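Local atomic coordinates of type III restriction-modification enzyme EcoP15I Res subunit (Escherichia coli, PDB entry 4ZCF), a protein that cleaves foreign DNA downstream of its recognition sequence, as the ATP-dependent helicase and endonuclease subunit of a type III restriction-modification complex. Residues 22-27 against 58-63; 96-101 against 179-184; 168-173 against 217-222; 746-751 against 765-770. All coordinates share one frame; numbering follows the deposited sequence.

Contact 1. Residues 22-27 against 58-63; sequences MNVFVS and KNVQAF
Val60 points one of its methyl groups at the turn of chain that holds Asn23 and Val24. The contact joins two elements beside edge strand 263-267 of the RecA-like helicase fold. The chain that follows helix 12-22 leans on helix 50-64. Val60 has CG1 anti to the backbone N (chi1 -178°), which leaves CG2 beside the N and facing Asn23. The closest approach is Val60 CG2 to Asn23 CB, 3.5 Å. Asn23 therefore meets the valine with the root of its side chain, not with its amide. Val24 comes in from the flank, and its CG2 stands 4.4 Å from Val60 CG2. The interface is small and wholly apolar. Val264, on the outermost strand 263-267, touches both Val24 and Val60 and ties the pair to the parallel sheet. A polar link is made one turn earlier on helix 50-64, where Asn56 ND2 is hydrogen-bonded to the backbone oxygens of Val24 and Val26. The other branch of Val24 serves its own segment: CG1 sits 4.1 Å above the ring plane of Phe25, over the ring centre.

Contact 2. Residues 96-101 against 179-184; sequences KTIFDL and KYIHVL
The hydroxyl oxygen of Tyr140 is gripped by Lys96 NZ and Asp100 OD1, both on helix 90-105, whose Ile98 and Phe99 rest on Ile181. This helix follows the P-loop of the RecA-like helicase domain, and the contact is its packing on strand 180-186 of the parallel sheet. Lys96 and Asp100 are one helical turn apart, so the tyrosine bridges them on the side of the helix away from the strand. The side that meets the sheet is apolar. Ile181 carries this contact with both of its branches. Its CG2 is anti to the backbone N and meets Ile98 CG2 at 3.9 Å. Its CG1 lies beside the N (chi1 -71°) and extends CD1 to the Phe99 ring. There Ile181 CD1 reaches Phe99 CD1 at 3.5 Å. The approach to the ring is oblique. Phe99 leaves its helix pointing past the strand, but its ring end swings nearer. The same ring stacks on Phe136. Phe110, on the adjacent strand 109-113, touches both Ile98 and Ile181 and widens the apolar layer. Residues alternate along the strand, so His182 faces the other side of the sheet, where Tyr147 OH and Ser174 O bond to its ring nitrogens. Ile98 lies about 11 Å from the bound AMP, side chain to ligand, so the packing lies near the nucleotide site without touching the ligand. Ile181 CD1 also lies 3.7 Å from Phe99 CE1.

Contact 3. Residues 168-173 against 217-222; sequences HDFVEA and RAVKPF
Two first torsions bring the helix side chains to Val219. Phe170 has CG opposite its backbone N (chi1 173°), which swings the ring across to the valine. Val171 has CG1 in that same position, and its CG2 is left beside the N, facing Val219. The contact lies in the RecA-like helicase fold, at the end of the sheet where strand 222-226 begins. It joins the last turn of helix 165-172 to the loop after helix 212-217. That loop contains a type I beta turn from Arg217 to Lys220, closed by the backbone bond Lys220 N to Arg217 O. Val219 occupies the third position of the turn and points toward the helix. Its two methyls divide the work. CG1 meets Phe170 CE2 at 4.0 Å, oblique to the ring. Val219 CG2 lies against Val171, 4.1 Å from its CA and 4.2 Å from Val171 CG2. Ile111 touches the far part of the group through Phe170 and Pro221. Lys109 NZ is hydrogen-bonded to the backbone oxygens of Phe170 and Ala173, and so ties the C-terminal end of the helix to strand 109-113. Strand 222-226 then runs on to the AMP-binding Asp226. On the side of the helix away from Val219, His168 ND1 bonds to Asp169 OD1 at 2.9 Å. The bond is bent (N-H...O 142°), and the nitrogen meets the oxygen on its anti side, 27° out of the carboxylate plane.

Contact 4. Residues 746-751 against 765-770; sequences REFLDN and KVFCDI
Phe767 projects from its helix against Phe748 and Leu749. The contact joins two consecutive helices, 745-756 and 760-769, connected by a short link. The backbones stay well apart, with Leu749 and Phe767 CA atoms 10.3 Å from each other. The side chains bridge that distance. Phe748 CE2 and Phe767 CE2 make the aromatic contact, 3.8 Å apart. Phe767 arrives at the edge of the Phe748 ring, near its plane. The two ring planes differ by about 36°, so the rings form neither a parallel stack nor a T-shape. Phe748 has CG anti to its backbone N (chi1 171°), and this sends its ring toward the partner helix. The aliphatic contact is with Leu749. Its CD2 meets the edge of the Phe767 ring, while the two side chains run past each other in opposite directions. Tyr745 and Leu752 add to the cover of Phe767 from the same helix as Leu749, and Met699 does so from helix 688-701. Polar links lie at the margin. Asp769 OD2 makes a salt bridge with Lys696 NZ, which fastens the second helix to helix 688-701. Phe532 of a neighbouring subunit packs on Leu749, so the pair also borders a subunit interface. Leu749 CD2 spans two ring atoms, 3.8 Å from Phe767 CE2 and 3.9 Å from Phe767 CD2.

How the contacts relate
Contacts 1, 2 and 3 belong to the first RecA-like domain, while contact 4 lies far out on a helical part and touches none of them. All four are buried. The touching residues of contacts 2 and 3 are all buried, whereas contacts 1 and 4 each include one partly exposed residue, Asn23 and Phe767. Contact 2 is the most central, its centre about 17 Å from the chain centre. Helix 165-172 of contact 3 leads into strand 180-186 of contact 2. Contact 1 reaches the other two through Met22 and Phe25. All are apolar across their segments. Contact 1 has no ring at the interface, contacts 2 and 3 set an aliphatic branch against one phenylalanine, and contact 4 brings two phenylalanine rings together.

Contact 1. Residues 22-27 against 58-63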
loop_
_atom_site.group_PDB
_atom_site.type_symbol
_atom_site.label_atom_id
_atom_site.label_comp_id
_atom_site.label_asym_id
_atom_site.label_seq_id
_atom_site.Cartn_x
_atom_site.Cartn_y
_atom_site.Cartn_z
ATOM N N MET C 22 -12.825 -23.067 28.901
ATOM C CA MET C 22 -12.904 -24.322 28.139
ATOM C C MET C 22 -13.985 -25.301 28.654
ATOM O O MET C 22 -14.637 -25.967 27.834
ATOM C CB MET C 22 -11.528 -25.015 28.054
ATOM C CG MET C 22 -10.567 -24.387 27.039
ATOM S SD MET C 22 -11.297 -23.796 25.483
ATOM C CE MET C 22 -11.707 -25.326 24.675
ATOM N N ASN C 23 -14.175 -25.373 30.001
ATOM C CA ASN C 23 -15.158 -26.251 30.655
ATOM C C ASN C 23 -16.636 -25.896 30.345
ATOM O O ASN C 23 -17.497 -26.770 30.441
ATOM C CB ASN C 23 -14.912 -26.344 32.157
ATOM C CG ASN C 23 -13.635 -27.027 32.568
ATOM O OD1 ASN C 23 -13.224 -28.044 31.994
ATOM N ND2 ASN C 23 -12.998 -26.494 33.610
ATOM N N VAL C 24 -16.909 -24.632 29.942
ATOM C CA VAL C 24 -18.213 -24.101 29.524
ATOM C C VAL C 24 -18.637 -24.781 28.208
ATOM O O VAL C 24 -19.829 -24.918 27.938
ATOM C CB VAL C 24 -18.135 -22.549 29.376
ATOM C CG1 VAL C 24 -19.298 -21.965 28.578
ATOM C CG2 VAL C 24 -18.031 -21.872 30.730
ATOM N N PHE C 25 -17.673 -25.221 27.401
ATOM C CA PHE C 25 -17.986 -25.816 26.103
ATOM C C PHE C 25 -17.901 -27.343 26.016
ATOM O O PHE C 25 -17.736 -27.871 24.910
ATOM C CB PHE C 25 -17.157 -25.138 24.994
ATOM C CG PHE C 25 -17.380 -23.654 24.865
ATOM C CD1 PHE C 25 -18.436 -23.156 24.111
ATOM C CD2 PHE C 25 -16.513 -22.750 25.466
ATOM C CE1 PHE C 25 -18.632 -21.780 23.974
ATOM C CE2 PHE C 25 -16.708 -21.377 25.329
ATOM C CZ PHE C 25 -17.768 -20.901 24.584
ATOM N N VAL C 26 -18.023 -28.060 27.159
ATOM C CA VAL C 26 -18.034 -29.538 27.172
ATOM C C VAL C 26 -19.308 -29.981 26.421
ATOM O O VAL C 26 -20.380 -29.403 26.641
ATOM C CB VAL C 26 -17.952 -30.131 28.613
ATOM C CG1 VAL C 26 -18.276 -31.628 28.637
ATOM C CG2 VAL C 26 -16.593 -29.871 29.244
ATOM N N SER C 27 -19.155 -30.950 25.488
ATOM C CA SER C 27 -20.187 -31.529 24.612
ATOM C C SER C 27 -20.700 -30.583 23.496
ATOM O O SER C 27 -21.695 -30.905 22.819
ATOM C CB SER C 27 -21.337 -32.116 25.425
ATOM N N LYS C 58 -22.439 -24.303 35.995
ATOM C CA LYS C 58 -22.628 -24.730 37.398
ATOM C C LYS C 58 -21.431 -25.544 37.899
ATOM O O LYS C 58 -20.898 -25.251 38.966
ATOM C CB LYS C 58 -23.918 -25.532 37.540
ATOM N N ASN C 59 -20.969 -26.507 37.090
ATOM C CA ASN C 59 -19.816 -27.346 37.403
ATOM C C ASN C 59 -18.490 -26.573 37.476
ATOM O O ASN C 59 -17.639 -26.934 38.293
ATOM C CB ASN C 59 -19.741 -28.542 36.457
ATOM C CG ASN C 59 -20.593 -29.719 36.876
ATOM O OD1 ASN C 59 -20.716 -30.050 38.067
ATOM N ND2 ASN C 59 -21.156 -30.419 35.899
ATOM N N VAL C 60 -18.333 -25.486 36.651
ATOM C CA VAL C 60 -17.149 -24.598 36.654
ATOM C C VAL C 60 -17.150 -23.764 37.940
ATOM O O VAL C 60 -16.119 -23.661 38.608
ATOM C CB VAL C 60 -17.042 -23.666 35.405
ATOM C CG1 VAL C 60 -15.768 -22.821 35.456
ATOM C CG2 VAL C 60 -17.086 -24.455 34.108
ATOM N N GLN C 61 -18.309 -23.153 38.266
ATOM C CA GLN C 61 -18.512 -22.325 39.457
ATOM C C GLN C 61 -18.201 -23.112 40.731
ATOM O O GLN C 61 -17.447 -22.630 41.587
ATOM C CB GLN C 61 -19.924 -21.725 39.466
ATOM C CG GLN C 61 -20.138 -20.737 38.326
ATOM C CD GLN C 61 -21.352 -19.868 38.514
ATOM O OE1 GLN C 61 -22.445 -20.171 38.032
ATOM N NE2 GLN C 61 -21.171 -18.734 39.171
ATOM N N ALA C 62 -18.705 -24.360 40.798
ATOM C CA ALA C 62 -18.492 -25.312 41.892
ATOM C C ALA C 62 -17.008 -25.612 42.112
ATOM O O ALA C 62 -16.530 -25.540 43.246
ATOM C CB ALA C 62 -19.243 -26.606 41.599
ATOM N N PHE C 63 -16.283 -25.935 41.025
ATOM C CA PHE C 63 -14.860 -26.253 41.052
ATOM C C PHE C 63 -14.000 -25.059 41.463
ATOM O O PHE C 63 -13.044 -25.233 42.217
ATOM C CB PHE C 63 -14.423 -26.777 39.681
ATOM C CG PHE C 63 -13.095 -27.490 39.669
ATOM C CD1 PHE C 63 -13.010 -28.846 39.967
ATOM C CD2 PHE C 63 -11.931 -26.819 39.309
ATOM C CE1 PHE C 63 -11.778 -29.514 39.936
ATOM C CE2 PHE C 63 -10.700 -27.485 39.275
ATOM C CZ PHE C 63 -10.632 -28.827 39.589
#

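Contact 2. Residues 96-101 against 179-184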
loop_
_atom_site.group_PDB
_atom_site.type_symbol
_atom_site.label_atom_id
_atom_site.label_comp_id
_atom_site.label_asym_id
_atom_site.label_seq_id
_atom_site.Cartn_x
_atom_site.Cartn_y
_atom_site.Cartn_z
ATOM N N LYS C 96 -4.192 -17.547 25.208
ATOM C CA LYS C 96 -4.095 -19.000 25.350
ATOM C C LYS C 96 -5.462 -19.672 25.161
ATOM O O LYS C 96 -5.520 -20.733 24.556
ATOM C CB LYS C 96 -3.436 -19.416 26.675
ATOM C CG LYS C 96 -2.909 -20.843 26.606
ATOM C CD LYS C 96 -2.176 -21.285 27.869
ATOM C CE LYS C 96 -2.359 -22.766 28.120
ATOM N NZ LYS C 96 -1.990 -23.601 26.938
ATOM N N THR C 97 -6.552 -19.021 25.601
ATOM C CA THR C 97 -7.915 -19.518 25.419
ATOM C C THR C 97 -8.296 -19.533 23.917
ATOM O O THR C 97 -8.911 -20.495 23.465
ATOM C CB THR C 97 -8.905 -18.743 26.291
ATOM O OG1 THR C 97 -8.358 -18.533 27.586
ATOM C CG2 THR C 97 -10.222 -19.454 26.431
ATOM N N ILE C 98 -7.897 -18.491 23.147
ATOM C CA ILE C 98 -8.122 -18.379 21.701
ATOM C C ILE C 98 -7.536 -19.611 20.973
ATOM O O ILE C 98 -8.164 -20.149 20.051
ATOM C CB ILE C 98 -7.533 -17.037 21.193
ATOM C CG1 ILE C 98 -8.562 -15.918 21.327
ATOM C CG2 ILE C 98 -6.968 -17.133 19.752
ATOM C CD1 ILE C 98 -7.962 -14.537 21.438
ATOM N N PHE C 99 -6.337 -20.053 21.422
ATOM C CA PHE C 99 -5.619 -21.224 20.912
ATOM C C PHE C 99 -6.302 -22.493 21.317
ATOM O O PHE C 99 -6.329 -23.427 20.518
ATOM C CB PHE C 99 -4.166 -21.238 21.376
ATOM C CG PHE C 99 -3.273 -20.336 20.570
ATOM C CD1 PHE C 99 -2.669 -20.792 19.405
ATOM C CD2 PHE C 99 -3.045 -19.024 20.964
ATOM C CE1 PHE C 99 -1.856 -19.945 18.645
ATOM C CE2 PHE C 99 -2.230 -18.181 20.206
ATOM C CZ PHE C 99 -1.642 -18.647 19.051
ATOM N N ASP C 100 -6.902 -22.521 22.534
ATOM C CA ASP C 100 -7.659 -23.681 23.037
ATOM C C ASP C 100 -9.024 -23.848 22.356
ATOM O O ASP C 100 -9.385 -24.976 22.001
ATOM C CB ASP C 100 -7.721 -23.719 24.569
ATOM C CG ASP C 100 -6.548 -24.440 25.213
ATOM O OD1 ASP C 100 -5.751 -25.065 24.481
ATOM O OD2 ASP C 100 -6.459 -24.434 26.448
ATOM N N LEU C 101 -9.739 -22.740 22.082
ATOM C CA LEU C 101 -11.012 -22.793 21.345
ATOM C C LEU C 101 -10.747 -23.203 19.887
ATOM O O LEU C 101 -11.586 -23.852 19.252
ATOM C CB LEU C 101 -11.788 -21.467 21.426
ATOM C CG LEU C 101 -12.382 -21.131 22.798
ATOM C CD1 LEU C 101 -12.579 -19.633 22.943
ATOM C CD2 LEU C 101 -13.701 -21.898 23.041
ATOM N N LYS C 179 -3.012 -23.990 9.753
ATOM C CA LYS C 179 -2.084 -23.585 10.807
ATOM C C LYS C 179 -2.313 -22.138 11.265
ATOM O O LYS C 179 -1.634 -21.679 12.176
ATOM C CB LYS C 179 -0.642 -23.773 10.335
ATOM N N TYR C 180 -3.280 -21.426 10.667
ATOM C CA TYR C 180 -3.534 -20.030 11.021
ATOM C C TYR C 180 -4.816 -19.736 11.762
ATOM O O TYR C 180 -5.899 -20.146 11.338
ATOM C CB TYR C 180 -3.464 -19.094 9.798
ATOM C CG TYR C 180 -2.394 -19.407 8.777
ATOM C CD1 TYR C 180 -1.045 -19.369 9.119
ATOM C CD2 TYR C 180 -2.724 -19.642 7.446
ATOM C CE1 TYR C 180 -0.052 -19.647 8.178
ATOM C CE2 TYR C 180 -1.738 -19.882 6.487
ATOM C CZ TYR C 180 -0.402 -19.893 6.859
ATOM O OH TYR C 180 0.576 -20.140 5.922
ATOM N N ILE C 181 -4.683 -18.931 12.814
ATOM C CA ILE C 181 -5.763 -18.346 13.598
ATOM C C ILE C 181 -5.735 -16.863 13.170
ATOM O O ILE C 181 -4.653 -16.271 13.095
ATOM C CB ILE C 181 -5.542 -18.533 15.127
ATOM C CG1 ILE C 181 -5.736 -20.002 15.530
ATOM C CG2 ILE C 181 -6.479 -17.643 15.936
ATOM C CD1 ILE C 181 -4.906 -20.427 16.686
ATOM N N HIS C 182 -6.906 -16.291 12.839
ATOM C CA HIS C 182 -7.029 -14.906 12.378
ATOM C C HIS C 182 -7.625 -14.019 13.475
ATOM O O HIS C 182 -8.713 -14.303 13.971
ATOM C CB HIS C 182 -7.845 -14.836 11.068
ATOM C CG HIS C 182 -7.328 -15.742 9.987
ATOM N ND1 HIS C 182 -6.204 -15.416 9.247
ATOM C CD2 HIS C 182 -7.798 -16.940 9.562
ATOM C CE1 HIS C 182 -6.017 -16.428 8.413
ATOM N NE2 HIS C 182 -6.957 -17.364 8.557
ATOM N N VAL C 183 -6.918 -12.952 13.857
ATOM C CA VAL C 183 -7.402 -12.077 14.925
ATOM C C VAL C 183 -7.497 -10.559 14.613
ATOM O O VAL C 183 -6.512 -9.929 14.226
ATOM C CB VAL C 183 -6.771 -12.422 16.309
ATOM C CG1 VAL C 183 -5.278 -12.133 16.351
ATOM C CG2 VAL C 183 -7.493 -11.711 17.436
ATOM N N LEU C 184 -8.698 -9.998 14.786
ATOM C CA LEU C 184 -8.984 -8.582 14.593
ATOM C C LEU C 184 -8.874 -7.788 15.889
ATOM O O LEU C 184 -9.709 -7.937 16.780
ATOM C CB LEU C 184 -10.357 -8.355 13.942
ATOM C CG LEU C 184 -10.606 -6.927 13.439
ATOM C CD1 LEU C 184 -9.916 -6.678 12.118
ATOM C CD2 LEU C 184 -12.080 -6.652 13.286
#

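Contact 3. Residues 168-173 against 217-222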
loop_
_atom_site.group_PDB
_atom_site.type_symbol
_atom_site.label_atom_id
_atom_site.label_comp_id
_atom_site.label_asym_id
_atom_site.label_seq_id
_atom_site.Cartn_x
_atom_site.Cartn_y
_atom_site.Cartn_z
ATOM N N HIS C 168 -11.381 -5.881 5.559
ATOM C CA HIS C 168 -11.335 -6.580 4.269
ATOM C C HIS C 168 -10.499 -7.868 4.416
ATOM O O HIS C 168 -11.037 -8.949 4.225
ATOM C CB HIS C 168 -10.756 -5.675 3.154
ATOM C CG HIS C 168 -10.365 -6.442 1.922
ATOM N ND1 HIS C 168 -9.041 -6.756 1.658
ATOM C CD2 HIS C 168 -11.144 -7.028 0.982
ATOM C CE1 HIS C 168 -9.058 -7.489 0.556
ATOM N NE2 HIS C 168 -10.301 -7.679 0.113
ATOM N N ASP C 169 -9.222 -7.741 4.834
ATOM C CA ASP C 169 -8.273 -8.846 5.037
ATOM C C ASP C 169 -8.711 -9.903 6.044
ATOM O O ASP C 169 -8.430 -11.074 5.829
ATOM C CB ASP C 169 -6.905 -8.303 5.468
ATOM C CG ASP C 169 -6.219 -7.356 4.496
ATOM O OD1 ASP C 169 -6.665 -7.272 3.324
ATOM O OD2 ASP C 169 -5.227 -6.718 4.898
ATOM N N PHE C 170 -9.339 -9.495 7.166
ATOM C CA PHE C 170 -9.780 -10.419 8.202
ATOM C C PHE C 170 -10.955 -11.246 7.678
ATOM O O PHE C 170 -10.938 -12.465 7.796
ATOM C CB PHE C 170 -10.129 -9.667 9.520
ATOM C CG PHE C 170 -10.766 -10.500 10.624
ATOM C CD1 PHE C 170 -9.987 -11.277 11.471
ATOM C CD2 PHE C 170 -12.145 -10.473 10.832
ATOM C CE1 PHE C 170 -10.573 -12.020 12.501
ATOM C CE2 PHE C 170 -12.730 -11.205 11.873
ATOM C CZ PHE C 170 -11.942 -11.990 12.687
ATOM N N VAL C 171 -11.962 -10.574 7.103
ATOM C CA VAL C 171 -13.152 -11.196 6.528
ATOM C C VAL C 171 -12.745 -12.149 5.361
ATOM O O VAL C 171 -13.127 -13.322 5.369
ATOM C CB VAL C 171 -14.186 -10.099 6.119
ATOM C CG1 VAL C 171 -15.236 -10.636 5.152
ATOM C CG2 VAL C 171 -14.852 -9.489 7.347
ATOM N N GLU C 172 -11.911 -11.645 4.422
ATOM C CA GLU C 172 -11.416 -12.350 3.237
ATOM C C GLU C 172 -10.397 -13.499 3.432
ATOM O O GLU C 172 -10.220 -14.304 2.507
ATOM C CB GLU C 172 -10.925 -11.346 2.176
ATOM C CG GLU C 172 -12.034 -10.550 1.498
ATOM C CD GLU C 172 -13.168 -11.330 0.853
ATOM O OE1 GLU C 172 -12.925 -12.443 0.331
ATOM O OE2 GLU C 172 -14.305 -10.813 0.862
ATOM N N ALA C 173 -9.721 -13.556 4.603
ATOM C CA ALA C 173 -8.712 -14.562 4.972
ATOM C C ALA C 173 -9.266 -15.987 4.988
ATOM O O ALA C 173 -10.320 -16.241 5.565
ATOM C CB ALA C 173 -8.105 -14.220 6.321
ATOM N N ARG C 217 -20.264 -9.706 11.021
ATOM C CA ARG C 217 -21.346 -10.509 11.585
ATOM C C ARG C 217 -21.395 -11.902 10.912
ATOM O O ARG C 217 -21.461 -12.911 11.616
ATOM C CB ARG C 217 -22.682 -9.773 11.472
ATOM C CG ARG C 217 -23.850 -10.565 12.058
ATOM C CD ARG C 217 -25.201 -10.061 11.618
ATOM N NE ARG C 217 -25.446 -8.679 12.045
ATOM C CZ ARG C 217 -25.631 -7.658 11.213
ATOM N NH1 ARG C 217 -25.603 -7.849 9.901
ATOM N NH2 ARG C 217 -25.859 -6.443 11.687
ATOM N N ALA C 218 -21.291 -11.946 9.561
ATOM C CA ALA C 218 -21.311 -13.153 8.716
ATOM C C ALA C 218 -20.148 -14.134 8.949
ATOM O O ALA C 218 -20.254 -15.317 8.588
ATOM C CB ALA C 218 -21.364 -12.758 7.253
ATOM N N VAL C 219 -19.036 -13.638 9.520
ATOM C CA VAL C 219 -17.841 -14.421 9.842
ATOM C C VAL C 219 -18.122 -15.337 11.079
ATOM O O VAL C 219 -17.389 -16.308 11.310
ATOM C CB VAL C 219 -16.636 -13.444 10.000
ATOM C CG1 VAL C 219 -15.693 -13.820 11.136
ATOM C CG2 VAL C 219 -15.883 -13.297 8.689
ATOM N N LYS C 220 -19.235 -15.051 11.814
ATOM C CA LYS C 220 -19.705 -15.730 13.026
ATOM C C LYS C 220 -18.578 -15.651 14.055
ATOM O O LYS C 220 -17.894 -16.640 14.297
ATOM C CB LYS C 220 -20.174 -17.178 12.735
ATOM C CG LYS C 220 -21.391 -17.285 11.819
ATOM C CD LYS C 220 -21.518 -18.709 11.279
ATOM C CE LYS C 220 -22.238 -18.789 9.949
ATOM N NZ LYS C 220 -21.664 -19.848 9.071
ATOM N N PRO C 221 -18.285 -14.454 14.607
ATOM C CA PRO C 221 -17.096 -14.338 15.470
ATOM C C PRO C 221 -17.234 -14.654 16.955
ATOM O O PRO C 221 -18.333 -14.629 17.513
ATOM C CB PRO C 221 -16.662 -12.886 15.250
ATOM C CG PRO C 221 -17.929 -12.161 14.945
ATOM C CD PRO C 221 -18.932 -13.139 14.406
ATOM N N PHE C 222 -16.077 -14.889 17.596
ATOM C CA PHE C 222 -15.909 -15.066 19.038
ATOM C C PHE C 222 -15.231 -13.768 19.503
ATOM O O PHE C 222 -14.136 -13.443 19.034
ATOM C CB PHE C 222 -15.044 -16.315 19.355
ATOM C CG PHE C 222 -15.834 -17.559 19.702
ATOM C CD1 PHE C 222 -16.689 -18.142 18.776
ATOM C CD2 PHE C 222 -15.737 -18.135 20.960
ATOM C CE1 PHE C 222 -17.416 -19.287 19.101
ATOM C CE2 PHE C 222 -16.467 -19.281 21.282
ATOM C CZ PHE C 222 -17.310 -19.843 20.354
#

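Contact 4. Residues 746-751 against 765-770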
loop_
_atom_site.group_PDB
_atom_site.type_symbol
_atom_site.label_atom_id
_atom_site.label_comp_id
_atom_site.label_asym_id
_atom_site.label_seq_id
_atom_site.Cartn_x
_atom_site.Cartn_y
_atom_site.Cartn_z
ATOM N N ARG C 746 -3.325 -38.427 13.715
ATOM C CA ARG C 746 -1.984 -37.857 13.550
ATOM C C ARG C 746 -1.759 -36.712 14.541
ATOM O O ARG C 746 -0.765 -36.732 15.264
ATOM C CB ARG C 746 -1.785 -37.360 12.122
ATOM N N GLU C 747 -2.707 -35.752 14.611
ATOM C CA GLU C 747 -2.685 -34.588 15.507
ATOM C C GLU C 747 -2.780 -35.004 16.980
ATOM O O GLU C 747 -2.268 -34.291 17.853
ATOM C CB GLU C 747 -3.820 -33.637 15.152
ATOM N N PHE C 748 -3.418 -36.167 17.247
ATOM C CA PHE C 748 -3.576 -36.765 18.577
ATOM C C PHE C 748 -2.206 -37.267 19.094
ATOM O O PHE C 748 -1.711 -36.743 20.100
ATOM C CB PHE C 748 -4.650 -37.880 18.532
ATOM C CG PHE C 748 -4.782 -38.738 19.767
ATOM C CD1 PHE C 748 -5.412 -38.252 20.911
ATOM C CD2 PHE C 748 -4.293 -40.039 19.785
ATOM C CE1 PHE C 748 -5.507 -39.036 22.067
ATOM C CE2 PHE C 748 -4.398 -40.828 20.936
ATOM C CZ PHE C 748 -5.008 -40.321 22.069
ATOM N N LEU C 749 -1.566 -38.213 18.356
ATOM C CA LEU C 749 -0.232 -38.772 18.652
ATOM C C LEU C 749 0.866 -37.704 18.806
ATOM O O LEU C 749 1.794 -37.889 19.602
ATOM C CB LEU C 749 0.201 -39.773 17.568
ATOM C CG LEU C 749 -0.539 -41.105 17.504
ATOM C CD1 LEU C 749 -0.165 -41.846 16.254
ATOM C CD2 LEU C 749 -0.250 -41.975 18.736
ATOM N N ASP C 750 0.775 -36.610 18.021
ATOM C CA ASP C 750 1.728 -35.499 18.059
ATOM C C ASP C 750 1.571 -34.717 19.380
ATOM O O ASP C 750 2.574 -34.401 20.038
ATOM C CB ASP C 750 1.575 -34.593 16.816
ATOM C CG ASP C 750 2.365 -35.027 15.586
ATOM O OD1 ASP C 750 2.001 -36.050 14.974
ATOM O OD2 ASP C 750 3.314 -34.317 15.213
ATOM N N ASN C 751 0.303 -34.468 19.786
ATOM C CA ASN C 751 -0.066 -33.780 21.029
ATOM C C ASN C 751 0.244 -34.661 22.251
ATOM O O ASN C 751 0.628 -34.140 23.309
ATOM C CB ASN C 751 -1.548 -33.401 21.000
ATOM N N LYS C 765 2.350 -48.373 18.081
ATOM C CA LYS C 765 2.504 -49.828 18.170
ATOM C C LYS C 765 1.553 -50.438 19.206
ATOM O O LYS C 765 0.883 -51.424 18.896
ATOM C CB LYS C 765 3.964 -50.225 18.455
ATOM C CG LYS C 765 4.803 -50.410 17.197
ATOM C CD LYS C 765 6.294 -50.513 17.526
ATOM C CE LYS C 765 7.192 -50.077 16.390
ATOM N NZ LYS C 765 7.153 -51.014 15.233
ATOM N N VAL C 766 1.486 -49.843 20.418
ATOM C CA VAL C 766 0.602 -50.297 21.488
ATOM C C VAL C 766 -0.865 -50.134 21.084
ATOM O O VAL C 766 -1.604 -51.118 21.136
ATOM C CB VAL C 766 0.922 -49.725 22.893
ATOM C CG1 VAL C 766 2.251 -50.246 23.416
ATOM C CG2 VAL C 766 0.898 -48.206 22.909
ATOM N N PHE C 767 -1.251 -48.941 20.574
ATOM C CA PHE C 767 -2.608 -48.655 20.098
ATOM C C PHE C 767 -3.053 -49.616 18.977
ATOM O O PHE C 767 -4.244 -49.891 18.849
ATOM C CB PHE C 767 -2.762 -47.181 19.670
ATOM C CG PHE C 767 -2.614 -46.118 20.746
ATOM C CD1 PHE C 767 -2.898 -46.404 22.077
ATOM C CD2 PHE C 767 -2.244 -44.819 20.417
ATOM C CE1 PHE C 767 -2.768 -45.422 23.062
ATOM C CE2 PHE C 767 -2.116 -43.837 21.404
ATOM C CZ PHE C 767 -2.381 -44.143 22.719
ATOM N N CYS C 768 -2.098 -50.157 18.206
ATOM C CA CYS C 768 -2.362 -51.125 17.145
ATOM C C CYS C 768 -2.724 -52.473 17.751
ATOM O O CYS C 768 -3.678 -53.107 17.293
ATOM C CB CYS C 768 -1.169 -51.239 16.201
ATOM S SG CYS C 768 -1.161 -50.016 14.866
ATOM N N ASP C 769 -1.964 -52.899 18.791
ATOM C CA ASP C 769 -2.158 -54.143 19.543
ATOM C C ASP C 769 -3.468 -54.086 20.367
ATOM O O ASP C 769 -4.365 -54.913 20.166
ATOM C CB ASP C 769 -0.946 -54.400 20.466
ATOM C CG ASP C 769 0.350 -54.719 19.744
ATOM O OD1 ASP C 769 0.329 -55.587 18.837
ATOM O OD2 ASP C 769 1.397 -54.147 20.123
ATOM N N ILE C 770 -3.571 -53.073 21.253
ATOM C CA ILE C 770 -4.678 -52.776 22.163
ATOM C C ILE C 770 -6.087 -52.874 21.530
ATOM O O ILE C 770 -6.286 -52.466 20.380
ATOM C CB ILE C 770 -4.376 -51.430 22.915
ATOM C CG1 ILE C 770 -4.274 -51.601 24.428
ATOM C CG2 ILE C 770 -5.218 -50.219 22.497
ATOM C CD1 ILE C 770 -2.876 -51.699 24.925
#